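Local atomic coordinates of rifin (Plasmodium falciparum, PDB entry 7JZK), a protein that probably sits on the surface of infected red blood cells and, through its V2 domain, binds the LAIR1 ectodomain carried by antibody MGD21. Residues 38-43 against 89-94. Residues are numbered along the deposited sequence; the frame is centred on the assembly and turned at random.
Sequences YFHIDN and CDVRKT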
loop_
_atom_site.group_PDB
_atom_site.type_symbol
_atom_site.label_atom_id
_atom_site.label_comp_id
_atom_site.label_asym_id
_atom_site.label_seq_id
_atom_site.Cartn_x
_atom_site.Cartn_y
_atom_site.Cartn_z
ATOM N N TYR B 38 -10.652 4.089 -11.238
ATOM C CA TYR B 38 -9.215 3.859 -11.340
ATOM C C TYR B 38 -8.650 3.158 -10.117
ATOM O O TYR B 38 -7.755 2.324 -10.250
ATOM C CB TYR B 38 -8.468 5.183 -11.531
ATOM C CG TYR B 38 -7.022 5.022 -11.939
ATOM C CD1 TYR B 38 -6.031 4.777 -10.996
ATOM C CD2 TYR B 38 -6.650 5.108 -13.267
ATOM C CE1 TYR B 38 -4.710 4.618 -11.367
ATOM C CE2 TYR B 38 -5.343 4.961 -13.654
ATOM C CZ TYR B 38 -4.372 4.712 -12.702
ATOM O OH TYR B 38 -3.056 4.567 -13.082
ATOM N N PHE B 39 -9.152 3.477 -8.929
ATOM C CA PHE B 39 -8.667 2.876 -7.695
ATOM C C PHE B 39 -9.615 1.827 -7.133
ATOM O O PHE B 39 -9.228 1.109 -6.211
ATOM C CB PHE B 39 -8.439 3.942 -6.625
ATOM C CG PHE B 39 -7.333 4.888 -6.944
ATOM C CD1 PHE B 39 -6.019 4.564 -6.671
ATOM C CD2 PHE B 39 -7.615 6.127 -7.507
ATOM C CE1 PHE B 39 -4.992 5.454 -6.973
ATOM C CE2 PHE B 39 -6.596 7.024 -7.804
ATOM C CZ PHE B 39 -5.285 6.685 -7.538
ATOM N N HIS B 40 -10.812 1.674 -7.694
ATOM C CA HIS B 40 -11.732 0.637 -7.239
ATOM C C HIS B 40 -12.002 0.800 -5.757
ATOM O O HIS B 40 -12.171 -0.165 -5.021
ATOM C CB HIS B 40 -11.187 -0.751 -7.593
ATOM C CG HIS B 40 -10.435 -0.752 -8.894
ATOM N ND1 HIS B 40 -11.068 -0.614 -10.116
ATOM C CD2 HIS B 40 -9.102 -0.790 -9.157
ATOM C CE1 HIS B 40 -10.157 -0.616 -11.077
ATOM N NE2 HIS B 40 -8.957 -0.715 -10.523
ATOM N N ILE B 41 -12.158 2.068 -5.385
ATOM C CA ILE B 41 -12.476 2.441 -3.985
ATOM C C ILE B 41 -13.802 3.211 -3.964
ATOM O O ILE B 41 -14.125 3.832 -4.958
ATOM C CB ILE B 41 -11.294 3.239 -3.396
ATOM C CG1 ILE B 41 -11.038 2.881 -1.936
ATOM C CG2 ILE B 41 -11.438 4.738 -3.606
ATOM C CD1 ILE B 41 -10.672 1.440 -1.730
ATOM N N ASP B 42 -14.573 3.082 -2.889
ATOM C CA ASP B 42 -15.868 3.782 -2.740
ATOM C C ASP B 42 -15.801 4.730 -1.548
ATOM O O ASP B 42 -16.682 5.583 -1.418
ATOM C CB ASP B 42 -16.974 2.767 -2.503
ATOM C CG ASP B 42 -17.169 1.842 -3.684
ATOM O OD1 ASP B 42 -17.881 2.241 -4.623
ATOM O OD2 ASP B 42 -16.597 0.740 -3.659
ATOM N N ASN B 43 -14.786 4.581 -0.715
ATOM C CA ASN B 43 -14.688 5.391 0.515
ATOM C C ASN B 43 -13.272 5.935 0.646
ATOM O O ASN B 43 -12.358 5.254 0.212
ATOM C CB ASN B 43 -15.075 4.561 1.736
ATOM C CG ASN B 43 -16.463 3.967 1.644
ATOM O OD1 ASN B 43 -17.454 4.688 1.661
ATOM N ND2 ASN B 43 -16.545 2.651 1.550
ATOM N N CYS B 89 -5.400 -2.552 -3.933
ATOM C CA CYS B 89 -3.987 -2.836 -3.727
ATOM C C CYS B 89 -3.298 -3.169 -5.045
ATOM O O CYS B 89 -2.157 -2.759 -5.264
ATOM C CB CYS B 89 -3.867 -3.989 -2.723
ATOM S SG CYS B 89 -4.845 -3.662 -1.227
ATOM N N ASP B 90 -4.026 -3.771 -5.976
ATOM C CA ASP B 90 -3.512 -4.154 -7.289
ATOM C C ASP B 90 -3.008 -2.946 -8.075
ATOM O O ASP B 90 -2.158 -3.104 -8.959
ATOM C CB ASP B 90 -4.630 -4.895 -8.062
ATOM C CG ASP B 90 -4.196 -5.385 -9.455
ATOM O OD1 ASP B 90 -4.501 -4.700 -10.457
ATOM O OD2 ASP B 90 -3.548 -6.457 -9.552
ATOM N N VAL B 91 -3.477 -1.738 -7.735
ATOM C CA VAL B 91 -3.020 -0.512 -8.386
ATOM C C VAL B 91 -1.524 -0.309 -8.200
ATOM O O VAL B 91 -0.860 0.293 -9.057
ATOM C CB VAL B 91 -3.818 0.693 -7.857
ATOM C CG1 VAL B 91 -3.317 2.015 -8.476
ATOM C CG2 VAL B 91 -5.273 0.495 -8.168
ATOM N N ARG B 92 -0.957 -0.834 -7.112
ATOM C CA ARG B 92 0.492 -0.753 -6.931
ATOM C C ARG B 92 1.232 -1.387 -8.099
ATOM O O ARG B 92 2.357 -0.983 -8.417
ATOM C CB ARG B 92 0.890 -1.425 -5.622
ATOM C CG ARG B 92 0.702 -0.543 -4.432
ATOM C CD ARG B 92 0.946 -1.336 -3.197
ATOM N NE ARG B 92 0.919 -0.501 -2.011
ATOM C CZ ARG B 92 0.939 -1.001 -0.789
ATOM N NH1 ARG B 92 0.977 -2.313 -0.638
ATOM N NH2 ARG B 92 0.918 -0.202 0.269
ATOM N N LYS B 93 0.635 -2.402 -8.727
ATOM C CA LYS B 93 1.270 -3.012 -9.885
ATOM C C LYS B 93 1.147 -2.123 -11.107
ATOM O O LYS B 93 2.106 -1.988 -11.874
ATOM C CB LYS B 93 0.652 -4.388 -10.140
ATOM C CG LYS B 93 0.948 -5.015 -11.496
ATOM C CD LYS B 93 -0.133 -4.704 -12.567
ATOM C CE LYS B 93 -1.554 -4.854 -11.986
ATOM N NZ LYS B 93 -2.700 -4.203 -12.724
ATOM N N THR B 94 0.032 -1.421 -11.237
ATOM C CA THR B 94 -0.129 -0.499 -12.347
ATOM C C THR B 94 0.874 0.645 -12.245
ATOM O O THR B 94 1.522 1.005 -13.229
ATOM C CB THR B 94 -1.563 0.031 -12.345
ATOM O OG1 THR B 94 -2.477 -1.078 -12.303
ATOM C CG2 THR B 94 -1.827 0.862 -13.590
#
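Tyr38 begins the contact by reaching past Val91 to Thr94, where the C-terminal end of helix 13-39 packs against helix 86-94 in the mainly helical V2 domain of this RIFIN. Its ring swings out along the second helix because chi1 (-168°) sets CG opposite the backbone N. The apolar ring packs on the valine, CE1 4.1 Å from Val91 CG1, while Tyr38 O lies 3.7 Å from Val91 CG2. Tyr38 OH comes to the Thr94 methyl, CG2 (3.9 Å), rather than to its hydroxyl; threonine suits both roles, since its OG1 accepts a hydrogen bond from Lys93 NZ, itself salt-bridged to Asp90. Phe39, fully apolar, fits the buried side; its CE1 is also 4.1 Å from Val91 CG1, the two side chains crossing at about a right angle, while Tyr38 CD1 covers one face of its ring and Ile68 and Phe88 pack around it. No hydrogen bond joins the segments. On its far side helix 86-94 faces LAIR1, where Arg92 bonds to Tyr43 O of the LAIR1 chain. At exposed, polar His40 the chain leaves the helix with positive phi (57°), and the imidazole turns back over the Tyr38 carbonyl carbon. Beta-branched Val91 offers CG1 to Tyr38 and Phe39, and CG2 to His40 CD2 at 4.2 Å.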